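Local coordinates for isocitrate dehydrogenase [NAD] subunit 1 (Saccharomyces cerevisiae, PDB 3BLX), which forms, with a second kind of subunit, the allosteric mitochondrial octamer that oxidises isocitrate with NAD(+) to 2-oxoglutarate and carbon dioxide in the citric acid cycle, at residues 70-80 / 265-275; 110-118 / 247-256. All coordinates share one frame; numbering follows the deposited sequence.

Overall arrangement
Following the chain from its N terminus, residues 70-80 bring the end of helix 60-73 into strand 75-80, and residues 265-275, 185 residues later at the closest ends, pair with it in interaction 1, closing a long loop. Interaction 2 lies nested within that loop: the end of strand 105-111 and the turn after it, residues 110-118, pack on residues 247-256, where helix 237-251 ends. Interaction 1 joins two neighbouring parallel strands, interaction 2 a strand end to a helix end, and both reach the same mixed sheet. Their centres are about 22 Å apart, yet they touch where Ser273 and His275 of interaction 1 pack on Ala248 and Pro254 of interaction 2.

Interaction 1: residues 70-80 / 265-275; sequences LKRNKIGLKGL and DYAVFEPGSRH
Strand 75-80 and strand 267-269 pair in parallel inside the large mixed sheet, a buried contact that continues into a salt-bridge network between Lys78 and the residues that follow strand 267-269. Ala267 N donates to Lys74 O, and Gly76 uses both its backbone polar groups: its N donates to Ala267 O at 3.0 Å, while its O receives Phe269 N at 2.7 Å. Lys78 N closes the ladder on Phe269 O. On one face of the sheet Ile75 CD1 rests on Ala267 CB, and CG2 of the same isoleucine meets the edge of the Phe269 ring; helix 289-302 packs here through Met298. On the other face Val268 CG2 lies 3.8 Å from Leu70 CD1, so the last turn of helix 60-73 reaches past the strand it leads into and packs on strand 267-269. Strands 47-51 and 75-80 both pair in parallel with strand 17-25 and are joined through helix 60-73, a beta-alpha-beta crossover with strand 17-25 between its two strands; strand 267-269 adds to the far edge of strand 75-80. Near the helix end, Lys74 CD packs 3.5 Å from Tyr266 CE2, and Lys74 NZ turns back to bond Lys71 O. Glu270 CG lies between its backbone N and carbonyl carbon (chi1 86°), and the extended chain beyond carries the carboxylate beside Lys78, with Lys78 NZ 3.3 Å from Glu270 OE1; the stronger salt-bridge partner of this ammonium is Asp86. Glu270 OE2 is gripped side-on by NE and NH2 of Arg274, which lies close to Arg98 and Arg129, by similarity substrate-binding. Leu80 CD2 sits over one face of the His275 ring, 3.8 Å from its centroid, and also touches Pro271 CG.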
ATOM      1  N   LEU E  70      21.252   3.056  -6.103  1.00 17.23           N
ATOM      2  CA  LEU E  70      20.319   2.875  -7.215  1.00 17.99           C
ATOM      3  C   LEU E  70      18.906   3.301  -6.879  1.00 24.10           C
ATOM      4  O   LEU E  70      18.218   3.838  -7.726  1.00 25.77           O
ATOM      5  CB  LEU E  70      20.316   1.463  -7.711  1.00 16.74           C
ATOM      6  CG  LEU E  70      21.469   1.203  -8.679  1.00 25.97           C
ATOM      7  CD1 LEU E  70      21.677  -0.280  -8.835  1.00 27.07           C
ATOM      8  CD2 LEU E  70      21.223   1.850 -10.023  1.00 22.81           C
ATOM      9  N   LYS E  71      18.484   3.099  -5.636  1.00 17.52           N
ATOM     10  CA  LYS E  71      17.169   3.535  -5.239  1.00 24.17           C
ATOM     11  C   LYS E  71      17.022   5.052  -5.343  1.00 31.72           C
ATOM     12  O   LYS E  71      15.952   5.555  -5.716  1.00 31.64           O
ATOM     13  CB  LYS E  71      16.851   3.037  -3.841  1.00 28.41           C
ATOM     14  CG  LYS E  71      16.285   1.627  -3.859  1.00 33.31           C
ATOM     15  CD  LYS E  71      16.539   0.855  -2.567  1.00 39.83           C
ATOM     16  CE  LYS E  71      15.351   0.864  -1.630  1.00 52.37           C
ATOM     17  NZ  LYS E  71      15.585  -0.156  -0.587  1.00 52.99           N
ATOM     18  N   ARG E  72      18.110   5.760  -5.040  1.00 28.85           N
ATOM     19  CA  ARG E  72      18.137   7.205  -5.122  1.00 21.56           C
ATOM     20  C   ARG E  72      18.281   7.694  -6.551  1.00 28.99           C
ATOM     21  O   ARG E  72      17.588   8.596  -6.967  1.00 30.40           O
ATOM     22  CB  ARG E  72      19.281   7.759  -4.297  1.00 19.34           C
ATOM     23  CG  ARG E  72      19.169   7.532  -2.818  1.00 20.53           C
ATOM     24  CD  ARG E  72      20.120   8.438  -2.064  1.00 30.99           C
ATOM     25  NE  ARG E  72      21.509   8.072  -2.305  1.00 32.35           N
ATOM     26  CZ  ARG E  72      22.127   7.088  -1.661  1.00 34.16           C
ATOM     27  NH1 ARG E  72      21.467   6.392  -0.746  1.00 31.19           N
ATOM     28  NH2 ARG E  72      23.397   6.800  -1.921  1.00 24.39           N
ATOM     29  N   ASN E  73      19.184   7.092  -7.308  1.00 22.71           N
ATOM     30  CA  ASN E  73      19.513   7.647  -8.615  1.00 22.74           C
ATOM     31  C   ASN E  73      18.702   7.048  -9.760  1.00 19.34           C
ATOM     32  O   ASN E  73      18.476   7.708 -10.758  1.00 15.69           O
ATOM     33  CB  ASN E  73      21.013   7.526  -8.896  1.00 21.36           C
ATOM     34  CG  ASN E  73      21.862   8.111  -7.803  1.00 23.59           C
ATOM     35  OD1 ASN E  73      21.450   9.015  -7.072  1.00 31.26           O
ATOM     36  ND2 ASN E  73      23.076   7.611  -7.698  1.00 24.45           N
ATOM     37  N   LYS E  74      18.289   5.790  -9.609  1.00 20.24           N
ATOM     38  CA  LYS E  74      17.490   5.062 -10.614  1.00 18.25           C
ATOM     39  C   LYS E  74      18.257   4.529 -11.820  1.00 16.54           C
ATOM     40  O   LYS E  74      17.778   3.649 -12.502  1.00 24.07           O
ATOM     41  CB  LYS E  74      16.292   5.897 -11.117  1.00 23.96           C
ATOM     42  CG  LYS E  74      15.481   6.603 -10.034  1.00 19.25           C
ATOM     43  CD  LYS E  74      14.938   5.639  -9.040  1.00 25.51           C
ATOM     44  CE  LYS E  74      13.801   6.245  -8.246  1.00 26.72           C
ATOM     45  NZ  LYS E  74      14.284   7.417  -7.463  1.00 45.38           N
ATOM     46  N   ILE E  75      19.418   5.096 -12.104  1.00 20.64           N
ATOM     47  CA  ILE E  75      20.230   4.710 -13.252  1.00 22.70           C
ATOM     48  C   ILE E  75      21.632   4.326 -12.796  1.00 23.33           C
ATOM     49  O   ILE E  75      22.232   4.981 -11.936  1.00 24.62           O
ATOM     50  CB  ILE E  75      20.321   5.863 -14.274  1.00 20.18           C
ATOM     51  CG1 ILE E  75      18.924   6.260 -14.694  1.00 38.19           C
ATOM     52  CG2 ILE E  75      21.017   5.394 -15.525  1.00 21.56           C
ATOM     53  CD1 ILE E  75      18.146   5.103 -15.344  1.00 29.54           C
ATOM     54  N   GLY E  76      22.176   3.274 -13.384  1.00 17.58           N
ATOM     55  CA  GLY E  76      23.506   2.835 -12.993  1.00 18.43           C
ATOM     56  C   GLY E  76      24.372   2.311 -14.115  1.00 18.51           C
ATOM     57  O   GLY E  76      23.882   1.814 -15.123  1.00 18.14           O
ATOM     58  N   LEU E  77      25.679   2.436 -13.931  1.00 22.42           N
ATOM     59  CA  LEU E  77      26.651   1.879 -14.863  1.00 21.55           C
ATOM     60  C   LEU E  77      27.504   0.946 -14.038  1.00 19.25           C
ATOM     61  O   LEU E  77      28.044   1.328 -13.005  1.00 21.59           O
ATOM     62  CB  LEU E  77      27.517   2.975 -15.500  1.00 22.58           C
ATOM     63  CG  LEU E  77      27.939   2.787 -16.961  1.00 30.81           C
ATOM     64  CD1 LEU E  77      29.326   3.300 -17.174  1.00 25.62           C
ATOM     65  CD2 LEU E  77      27.917   1.367 -17.349  1.00 31.02           C
ATOM     66  N   LYS E  78      27.625  -0.277 -14.502  1.00 16.74           N
ATOM     67  CA  LYS E  78      28.236  -1.307 -13.709  1.00 25.02           C
ATOM     68  C   LYS E  78      29.333  -2.028 -14.488  1.00 27.60           C
ATOM     69  O   LYS E  78      29.124  -2.414 -15.625  1.00 29.85           O
ATOM     70  CB  LYS E  78      27.140  -2.263 -13.233  1.00 23.81           C
ATOM     71  CG  LYS E  78      27.587  -3.622 -12.800  1.00 25.38           C
ATOM     72  CD  LYS E  78      26.502  -4.275 -11.976  1.00 39.46           C
ATOM     73  CE  LYS E  78      26.440  -5.800 -12.199  1.00 61.48           C
ATOM     74  NZ  LYS E  78      27.787  -6.450 -12.218  1.00 50.76           N
ATOM     75  N   GLY E  79      30.501  -2.195 -13.863  1.00 26.79           N
ATOM     76  CA  GLY E  79      31.599  -2.966 -14.439  1.00 40.23           C
ATOM     77  C   GLY E  79      31.509  -4.463 -14.158  1.00 45.75           C
ATOM     78  O   GLY E  79      30.419  -5.004 -13.955  1.00 65.41           O
ATOM     79  N   LEU E  80      32.643  -5.150 -14.140  1.00 52.39           N
ATOM     80  CA  LEU E  80      32.620  -6.594 -13.940  1.00 56.57           C
ATOM     81  C   LEU E  80      33.399  -7.041 -12.722  1.00 52.43           C
ATOM     82  O   LEU E  80      34.359  -6.395 -12.336  1.00 48.03           O
ATOM     83  CB  LEU E  80      33.224  -7.318 -15.137  1.00 64.47           C
ATOM     84  CG  LEU E  80      32.495  -7.299 -16.463  1.00 77.35           C
ATOM     85  CD1 LEU E  80      30.993  -7.172 -16.216  1.00 64.11           C
ATOM     86  CD2 LEU E  80      33.046  -6.164 -17.311  1.00 74.37           C
ATOM     87  N   ASP E 265      11.287   0.690 -12.543  1.00 26.59           N
ATOM     88  CA  ASP E 265      11.785   1.965 -12.044  1.00 27.28           C
ATOM     89  C   ASP E 265      13.292   2.164 -12.163  1.00 26.62           C
ATOM     90  O   ASP E 265      13.788   3.252 -11.922  1.00 20.58           O
ATOM     91  CB  ASP E 265      11.402   2.127 -10.565  1.00 36.48           C
ATOM     92  CG  ASP E 265       9.882   2.116 -10.345  1.00 60.99           C
ATOM     93  OD1 ASP E 265       9.163   2.767 -11.142  1.00 58.02           O
ATOM     94  OD2 ASP E 265       9.413   1.470  -9.364  1.00 37.41           O
ATOM     95  N   TYR E 266      14.015   1.106 -12.504  1.00 25.50           N
ATOM     96  CA  TYR E 266      15.471   1.144 -12.477  1.00 23.63           C
ATOM     97  C   TYR E 266      16.091   0.637 -13.770  1.00 22.73           C
ATOM     98  O   TYR E 266      15.490  -0.165 -14.491  1.00 27.80           O
ATOM     99  CB  TYR E 266      16.002   0.333 -11.297  1.00 17.68           C
ATOM    100  CG  TYR E 266      15.377   0.705  -9.982  1.00 15.16           C
ATOM    101  CD1 TYR E 266      14.399  -0.087  -9.420  1.00 19.72           C
ATOM    102  CD2 TYR E 266      15.730   1.867  -9.326  1.00 23.94           C
ATOM    103  CE1 TYR E 266      13.796   0.243  -8.239  1.00 17.22           C
ATOM    104  CE2 TYR E 266      15.133   2.223  -8.134  1.00 24.68           C
ATOM    105  CZ  TYR E 266      14.158   1.403  -7.595  1.00 33.22           C
ATOM    106  OH  TYR E 266      13.547   1.744  -6.398  1.00 36.49           O
ATOM    107  N   ALA E 267      17.280   1.124 -14.087  1.00 18.35           N
ATOM    108  CA  ALA E 267      18.005   0.607 -15.232  1.00 16.30           C
ATOM    109  C   ALA E 267      19.469   0.557 -14.849  1.00 21.05           C
ATOM    110  O   ALA E 267      19.993   1.464 -14.204  1.00 22.64           O
ATOM    111  CB  ALA E 267      17.788   1.474 -16.438  1.00 14.96           C
ATOM    112  N   VAL E 268      20.134  -0.511 -15.235  1.00 18.28           N
ATOM    113  CA  VAL E 268      21.546  -0.651 -14.931  1.00 23.59           C
ATOM    114  C   VAL E 268      22.250  -1.123 -16.192  1.00 22.65           C
ATOM    115  O   VAL E 268      21.886  -2.149 -16.767  1.00 19.77           O
ATOM    116  CB  VAL E 268      21.769  -1.690 -13.811  1.00 27.26           C
ATOM    117  CG1 VAL E 268      23.237  -2.059 -13.713  1.00 23.50           C
ATOM    118  CG2 VAL E 268      21.239  -1.188 -12.476  1.00 17.01           C
ATOM    119  N   PHE E 269      23.252  -0.371 -16.626  1.00 18.47           N
ATOM    120  CA  PHE E 269      23.939  -0.673 -17.881  1.00 17.97           C
ATOM    121  C   PHE E 269      25.272  -1.343 -17.639  1.00 21.53           C
ATOM    122  O   PHE E 269      25.971  -0.994 -16.698  1.00 18.76           O
ATOM    123  CB  PHE E 269      24.078   0.594 -18.724  1.00 18.92           C
ATOM    124  CG  PHE E 269      22.756   1.166 -19.124  1.00 18.16           C
ATOM    125  CD1 PHE E 269      22.184   0.843 -20.339  1.00 20.84           C
ATOM    126  CD2 PHE E 269      22.038   1.939 -18.236  1.00 20.76           C
ATOM    127  CE1 PHE E 269      20.954   1.338 -20.685  1.00 19.49           C
ATOM    128  CE2 PHE E 269      20.803   2.442 -18.569  1.00 22.05           C
ATOM    129  CZ  PHE E 269      20.261   2.140 -19.811  1.00 23.82           C
ATOM    130  N   GLU E 270      25.599  -2.328 -18.476  1.00 24.19           N
ATOM    131  CA  GLU E 270      26.734  -3.218 -18.218  1.00 30.56           C
ATOM    132  C   GLU E 270      26.926  -4.135 -19.393  1.00 31.11           C
ATOM    133  O   GLU E 270      25.963  -4.495 -20.055  1.00 25.48           O
ATOM    134  CB  GLU E 270      26.495  -4.073 -16.971  1.00 25.19           C
ATOM    135  CG  GLU E 270      25.713  -5.350 -17.239  1.00 45.81           C
ATOM    136  CD  GLU E 270      25.828  -6.402 -16.118  1.00 79.98           C
ATOM    137  OE1 GLU E 270      26.813  -6.365 -15.344  1.00 71.05           O
ATOM    138  OE2 GLU E 270      24.933  -7.277 -16.012  1.00 88.50           O
ATOM    139  N   PRO E 271      28.172  -4.523 -19.657  1.00 30.65           N
ATOM    140  CA  PRO E 271      28.503  -5.416 -20.775  1.00 27.38           C
ATOM    141  C   PRO E 271      27.645  -6.695 -20.785  1.00 32.19           C
ATOM    142  O   PRO E 271      27.491  -7.383 -19.765  1.00 29.77           O
ATOM    143  CB  PRO E 271      29.969  -5.755 -20.524  1.00 30.40           C
ATOM    144  CG  PRO E 271      30.497  -4.622 -19.733  1.00 30.74           C
ATOM    145  CD  PRO E 271      29.354  -4.178 -18.852  1.00 33.93           C
ATOM    146  N   GLY E 272      27.108  -7.007 -21.959  1.00 20.83           N
ATOM    147  CA  GLY E 272      26.088  -8.004 -22.088  1.00 25.98           C
ATOM    148  C   GLY E 272      26.525  -9.443 -21.906  1.00 44.11           C
ATOM    149  O   GLY E 272      25.672 -10.335 -21.806  1.00 53.92           O
ATOM    150  N   SER E 273      27.832  -9.689 -21.878  1.00 41.27           N
ATOM    151  CA  SER E 273      28.326 -11.052 -21.765  1.00 40.48           C
ATOM    152  C   SER E 273      29.049 -11.301 -20.463  1.00 58.04           C
ATOM    153  O   SER E 273      29.496 -12.413 -20.201  1.00 77.85           O
ATOM    154  CB  SER E 273      29.231 -11.408 -22.944  1.00 51.49           C
ATOM    155  OG  SER E 273      28.485 -12.086 -23.933  1.00 48.05           O
ATOM    156  N   ARG E 274      29.163 -10.265 -19.642  1.00 66.95           N
ATOM    157  CA  ARG E 274      29.883 -10.372 -18.382  1.00 81.54           C
ATOM    158  C   ARG E 274      31.363 -10.712 -18.591  1.00 85.14           C
ATOM    159  O   ARG E 274      32.008 -11.251 -17.698  1.00 79.93           O
ATOM    160  CB  ARG E 274      29.199 -11.393 -17.470  1.00 62.77           C
ATOM    161  CG  ARG E 274      28.104 -10.801 -16.591  1.00 87.97           C
ATOM    162  CD  ARG E 274      26.811 -10.501 -17.335  1.00 81.97           C
ATOM    163  NE  ARG E 274      25.818  -9.872 -16.457  1.00113.41           N
ATOM    164  CZ  ARG E 274      24.950 -10.539 -15.694  1.00113.51           C
ATOM    165  NH1 ARG E 274      24.946 -11.868 -15.706  1.00 88.99           N
ATOM    166  NH2 ARG E 274      24.083  -9.877 -14.920  1.00 89.43           N
ATOM    167  N   HIS E 275      31.887 -10.379 -19.775  1.00 85.21           N
ATOM    168  CA  HIS E 275      33.291 -10.615 -20.143  1.00 85.83           C
ATOM    169  C   HIS E 275      33.729 -12.044 -19.844  1.00 81.71           C
ATOM    170  O   HIS E 275      34.863 -12.306 -19.432  1.00 87.59           O
ATOM    171  CB  HIS E 275      34.215  -9.615 -19.448  1.00100.13           C
ATOM    172  CG  HIS E 275      34.321  -8.291 -20.147  1.00112.60           C
ATOM    173  ND1 HIS E 275      35.532  -7.732 -20.506  1.00108.71           N
ATOM    174  CD2 HIS E 275      33.369  -7.412 -20.545  1.00 91.62           C
ATOM    175  CE1 HIS E 275      35.319  -6.566 -21.096  1.00 98.59           C
ATOM    176  NE2 HIS E 275      34.017  -6.346 -21.129  1.00 83.28           N
TER

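Interaction 2: residues 110-118 / 247-256; sequences FKSLKGVKT and GAALIGGPGL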
ATOM      1  N   PHE E 110      24.075  -7.931 -29.954  1.00 25.56           N
ATOM      2  CA  PHE E 110      25.149  -8.535 -30.730  1.00 36.42           C
ATOM      3  C   PHE E 110      25.209  -7.995 -32.169  1.00 40.31           C
ATOM      4  O   PHE E 110      24.667  -8.603 -33.094  1.00 32.50           O
ATOM      5  CB  PHE E 110      24.998 -10.051 -30.721  1.00 20.38           C
ATOM      6  CG  PHE E 110      24.968 -10.624 -29.362  1.00 28.29           C
ATOM      7  CD1 PHE E 110      23.755 -10.957 -28.773  1.00 28.61           C
ATOM      8  CD2 PHE E 110      26.146 -10.815 -28.652  1.00 21.75           C
ATOM      9  CE1 PHE E 110      23.708 -11.502 -27.503  1.00 30.91           C
ATOM     10  CE2 PHE E 110      26.113 -11.341 -27.380  1.00 26.39           C
ATOM     11  CZ  PHE E 110      24.882 -11.692 -26.796  1.00 23.32           C
ATOM     12  N   LYS E 111      25.842  -6.837 -32.344  1.00 29.58           N
ATOM     13  CA  LYS E 111      26.064  -6.303 -33.678  1.00 42.07           C
ATOM     14  C   LYS E 111      27.520  -6.471 -34.085  1.00 41.46           C
ATOM     15  O   LYS E 111      28.431  -6.078 -33.337  1.00 50.10           O
ATOM     16  CB  LYS E 111      25.678  -4.826 -33.770  1.00 32.50           C
ATOM     17  CG  LYS E 111      25.244  -4.426 -35.173  1.00 40.54           C
ATOM     18  CD  LYS E 111      24.698  -3.025 -35.218  1.00 58.28           C
ATOM     19  CE  LYS E 111      24.390  -2.611 -36.647  1.00 56.52           C
ATOM     20  NZ  LYS E 111      23.993  -1.168 -36.722  1.00 73.66           N
ATOM     21  N   SER E 112      27.730  -7.049 -35.269  1.00 40.16           N
ATOM     22  CA  SER E 112      29.069  -7.146 -35.878  1.00 50.41           C
ATOM     23  C   SER E 112      29.736  -5.765 -36.096  1.00 47.96           C
ATOM     24  O   SER E 112      29.075  -4.782 -36.451  1.00 41.92           O
ATOM     25  CB  SER E 112      28.999  -7.915 -37.202  1.00 28.88           C
ATOM     26  OG  SER E 112      29.100  -9.323 -37.015  1.00 52.13           O
ATOM     27  N   LEU E 113      31.044  -5.692 -35.878  1.00 47.51           N
ATOM     28  CA  LEU E 113      31.756  -4.423 -36.015  1.00 48.00           C
ATOM     29  C   LEU E 113      32.602  -4.356 -37.283  1.00 55.09           C
ATOM     30  O   LEU E 113      33.203  -5.359 -37.687  1.00 44.16           O
ATOM     31  CB  LEU E 113      32.629  -4.182 -34.796  1.00 50.74           C
ATOM     32  CG  LEU E 113      31.857  -3.819 -33.537  1.00 56.24           C
ATOM     33  CD1 LEU E 113      32.316  -4.704 -32.388  1.00 54.45           C
ATOM     34  CD2 LEU E 113      32.029  -2.335 -33.217  1.00 46.24           C
ATOM     35  N   LYS E 114      32.664  -3.163 -37.880  1.00 59.00           N
ATOM     36  CA  LYS E 114      33.236  -2.982 -39.210  1.00 55.76           C
ATOM     37  C   LYS E 114      34.651  -3.547 -39.374  1.00 68.26           C
ATOM     38  O   LYS E 114      34.940  -4.209 -40.376  1.00 76.83           O
ATOM     39  CB  LYS E 114      33.202  -1.515 -39.648  1.00 70.96           C
ATOM     40  CG  LYS E 114      33.192  -1.355 -41.175  1.00 69.03           C
ATOM     41  CD  LYS E 114      34.286  -0.391 -41.667  1.00 90.68           C
ATOM     42  CE  LYS E 114      33.854   1.075 -41.659  1.00 99.17           C
ATOM     43  NZ  LYS E 114      33.087   1.447 -42.890  1.00 67.91           N
ATOM     44  N   GLY E 115      35.539  -3.313 -38.412  1.00 40.19           N
ATOM     45  CA  GLY E 115      36.893  -3.818 -38.586  1.00 46.72           C
ATOM     46  C   GLY E 115      37.317  -5.045 -37.781  1.00 57.60           C
ATOM     47  O   GLY E 115      38.481  -5.140 -37.363  1.00 41.77           O
ATOM     48  N   VAL E 116      36.395  -5.980 -37.549  1.00 45.79           N
ATOM     49  CA  VAL E 116      36.722  -7.170 -36.767  1.00 45.78           C
ATOM     50  C   VAL E 116      36.561  -8.452 -37.589  1.00 54.88           C
ATOM     51  O   VAL E 116      35.473  -8.745 -38.093  1.00 51.95           O
ATOM     52  CB  VAL E 116      35.893  -7.263 -35.471  1.00 36.95           C
ATOM     53  CG1 VAL E 116      36.206  -8.540 -34.728  1.00 31.58           C
ATOM     54  CG2 VAL E 116      36.221  -6.128 -34.590  1.00 42.73           C
ATOM     55  N   LYS E 117      37.656  -9.206 -37.716  1.00 52.59           N
ATOM     56  CA  LYS E 117      37.666 -10.436 -38.513  1.00 71.08           C
ATOM     57  C   LYS E 117      36.804 -11.535 -37.881  1.00 64.15           C
ATOM     58  O   LYS E 117      37.173 -12.117 -36.853  1.00 57.74           O
ATOM     59  CB  LYS E 117      39.108 -10.921 -38.739  1.00 64.03           C
ATOM     60  CG  LYS E 117      40.050 -10.551 -37.599  1.00100.13           C
ATOM     61  CD  LYS E 117      41.485 -11.062 -37.807  1.00108.21           C
ATOM     62  CE  LYS E 117      42.394 -10.595 -36.646  1.00102.89           C
ATOM     63  NZ  LYS E 117      43.763 -11.209 -36.622  1.00 66.45           N
ATOM     64  N   THR E 118      35.654 -11.804 -38.505  1.00 51.96           N
ATOM     65  CA  THR E 118      34.730 -12.826 -38.015  1.00 56.54           C
ATOM     66  C   THR E 118      34.358 -13.834 -39.100  1.00 59.18           C
ATOM     67  O   THR E 118      34.199 -13.493 -40.274  1.00 60.61           O
ATOM     68  CB  THR E 118      33.430 -12.216 -37.446  1.00 56.80           C
ATOM     69  OG1 THR E 118      32.788 -11.417 -38.447  1.00 63.09           O
ATOM     70  CG2 THR E 118      33.727 -11.357 -36.220  1.00 47.51           C
ATOM     71  N   GLY E 247      26.221 -15.709 -29.323  1.00 25.92           N
ATOM     72  CA  GLY E 247      26.210 -14.356 -29.834  1.00 32.21           C
ATOM     73  C   GLY E 247      27.567 -13.688 -29.747  1.00 31.93           C
ATOM     74  O   GLY E 247      28.027 -13.085 -30.706  1.00 28.70           O
ATOM     75  N   ALA E 248      28.200 -13.799 -28.584  1.00 36.27           N
ATOM     76  CA  ALA E 248      29.484 -13.160 -28.324  1.00 30.13           C
ATOM     77  C   ALA E 248      30.558 -13.689 -29.242  1.00 35.00           C
ATOM     78  O   ALA E 248      31.293 -12.911 -29.838  1.00 35.75           O
ATOM     79  CB  ALA E 248      29.890 -13.355 -26.886  1.00 32.77           C
ATOM     80  N   ALA E 249      30.642 -15.012 -29.362  1.00 30.73           N
ATOM     81  CA  ALA E 249      31.587 -15.628 -30.288  1.00 29.99           C
ATOM     82  C   ALA E 249      31.368 -15.165 -31.731  1.00 41.95           C
ATOM     83  O   ALA E 249      32.325 -14.767 -32.404  1.00 50.35           O
ATOM     84  CB  ALA E 249      31.552 -17.137 -30.191  1.00 30.69           C
ATOM     85  N   LEU E 250      30.119 -15.202 -32.198  1.00 33.73           N
ATOM     86  CA  LEU E 250      29.766 -14.716 -33.546  1.00 27.28           C
ATOM     87  C   LEU E 250      30.331 -13.329 -33.971  1.00 41.82           C
ATOM     88  O   LEU E 250      30.624 -13.129 -35.149  1.00 46.17           O
ATOM     89  CB  LEU E 250      28.246 -14.702 -33.708  1.00 23.94           C
ATOM     90  CG  LEU E 250      27.515 -15.875 -34.347  1.00 38.94           C
ATOM     91  CD1 LEU E 250      28.299 -17.170 -34.266  1.00 31.24           C
ATOM     92  CD2 LEU E 250      26.188 -16.000 -33.648  1.00 39.57           C
ATOM     93  N   ILE E 251      30.466 -12.379 -33.034  1.00 35.11           N
ATOM     94  CA  ILE E 251      30.859 -11.013 -33.395  1.00 35.81           C
ATOM     95  C   ILE E 251      32.279 -10.663 -32.960  1.00 34.30           C
ATOM     96  O   ILE E 251      32.714  -9.523 -33.109  1.00 31.97           O
ATOM     97  CB  ILE E 251      29.905  -9.938 -32.797  1.00 38.09           C
ATOM     98  CG1 ILE E 251      29.890 -10.025 -31.267  1.00 30.83           C
ATOM     99  CG2 ILE E 251      28.510 -10.043 -33.379  1.00 28.33           C
ATOM    100  CD1 ILE E 251      29.644  -8.691 -30.570  1.00 32.00           C
ATOM    101  N   GLY E 252      32.990 -11.625 -32.388  1.00 27.30           N
ATOM    102  CA  GLY E 252      34.381 -11.421 -32.048  1.00 19.57           C
ATOM    103  C   GLY E 252      34.726 -11.373 -30.568  1.00 45.89           C
ATOM    104  O   GLY E 252      35.820 -10.935 -30.184  1.00 40.37           O
ATOM    105  N   GLY E 253      33.796 -11.803 -29.722  1.00 41.79           N
ATOM    106  CA  GLY E 253      34.071 -11.935 -28.303  1.00 31.48           C
ATOM    107  C   GLY E 253      33.316 -10.983 -27.392  1.00 34.99           C
ATOM    108  O   GLY E 253      32.785  -9.975 -27.839  1.00 31.51           O
ATOM    109  N   PRO E 254      33.318 -11.293 -26.094  1.00 31.41           N
ATOM    110  CA  PRO E 254      32.616 -10.602 -25.013  1.00 35.81           C
ATOM    111  C   PRO E 254      32.957  -9.128 -24.956  1.00 35.75           C
ATOM    112  O   PRO E 254      32.148  -8.345 -24.480  1.00 40.96           O
ATOM    113  CB  PRO E 254      33.182 -11.263 -23.750  1.00 42.31           C
ATOM    114  CG  PRO E 254      33.827 -12.496 -24.195  1.00 46.19           C
ATOM    115  CD  PRO E 254      34.293 -12.264 -25.577  1.00 37.27           C
ATOM    116  N   GLY E 255      34.152  -8.770 -25.408  1.00 40.09           N
ATOM    117  CA  GLY E 255      34.629  -7.405 -25.331  1.00 32.10           C
ATOM    118  C   GLY E 255      33.887  -6.439 -26.229  1.00 26.96           C
ATOM    119  O   GLY E 255      34.111  -5.248 -26.132  1.00 22.33           O
ATOM    120  N   LEU E 256      32.985  -6.946 -27.068  1.00 31.27           N
ATOM    121  CA  LEU E 256      32.268  -6.125 -28.056  1.00 31.48           C
ATOM    122  C   LEU E 256      30.747  -6.057 -27.874  1.00 34.88           C
ATOM    123  O   LEU E 256      30.032  -5.517 -28.733  1.00 37.57           O
ATOM    124  CB  LEU E 256      32.536  -6.674 -29.444  1.00 39.96           C
ATOM    125  CG  LEU E 256      34.020  -6.828 -29.755  1.00 36.88           C
ATOM    126  CD1 LEU E 256      34.218  -7.682 -31.006  1.00 37.88           C
ATOM    127  CD2 LEU E 256      34.597  -5.465 -29.920  1.00 27.79           C
TER
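Phe110 lays one face of its ring against the backbone of Gly247, whose CA stands 3.9 Å from the ring centroid and 16° off its normal in a CH-pi contact. The ring's CD2 and CE2 reach on to Gly247 C and Ala248 N, an approach made possible by the bare glycine. One helical turn later, Ile251 presses CG2 to 3.6 Å from Ser112 N. That methyl is anti to the carbonyl carbon of Ile251, while CG1 takes the remaining position between backbone N and C (chi1 60°). Farther along, Leu113 CD1 packs 3.4 Å from Leu256 CD2, and Thr118 CG2 lies 3.6 Å from Ile251 C. The two segments meet by packing, much of it side chain against backbone, and backbone bonds set the shape from within each segment. A type I turn from Leu113 to Val116 brings Val116 round beside Leu256, and a Schellman motif with Gly252 at positive phi ends the helix where Val116 CG1 meets it. Ser112 OG is held by Ile123 N, and Thr118 OG1 bonds Ile120 O. Around this core, strand 124-130 packs on Phe110 through Leu125 and Val127, helix 306-320 closes over Leu113 and Val116 with Ile319, and a chain of isocitrate dehydrogenase [NAD] subunit 2 packs on helix 237-251 at Ala248 and Leu250.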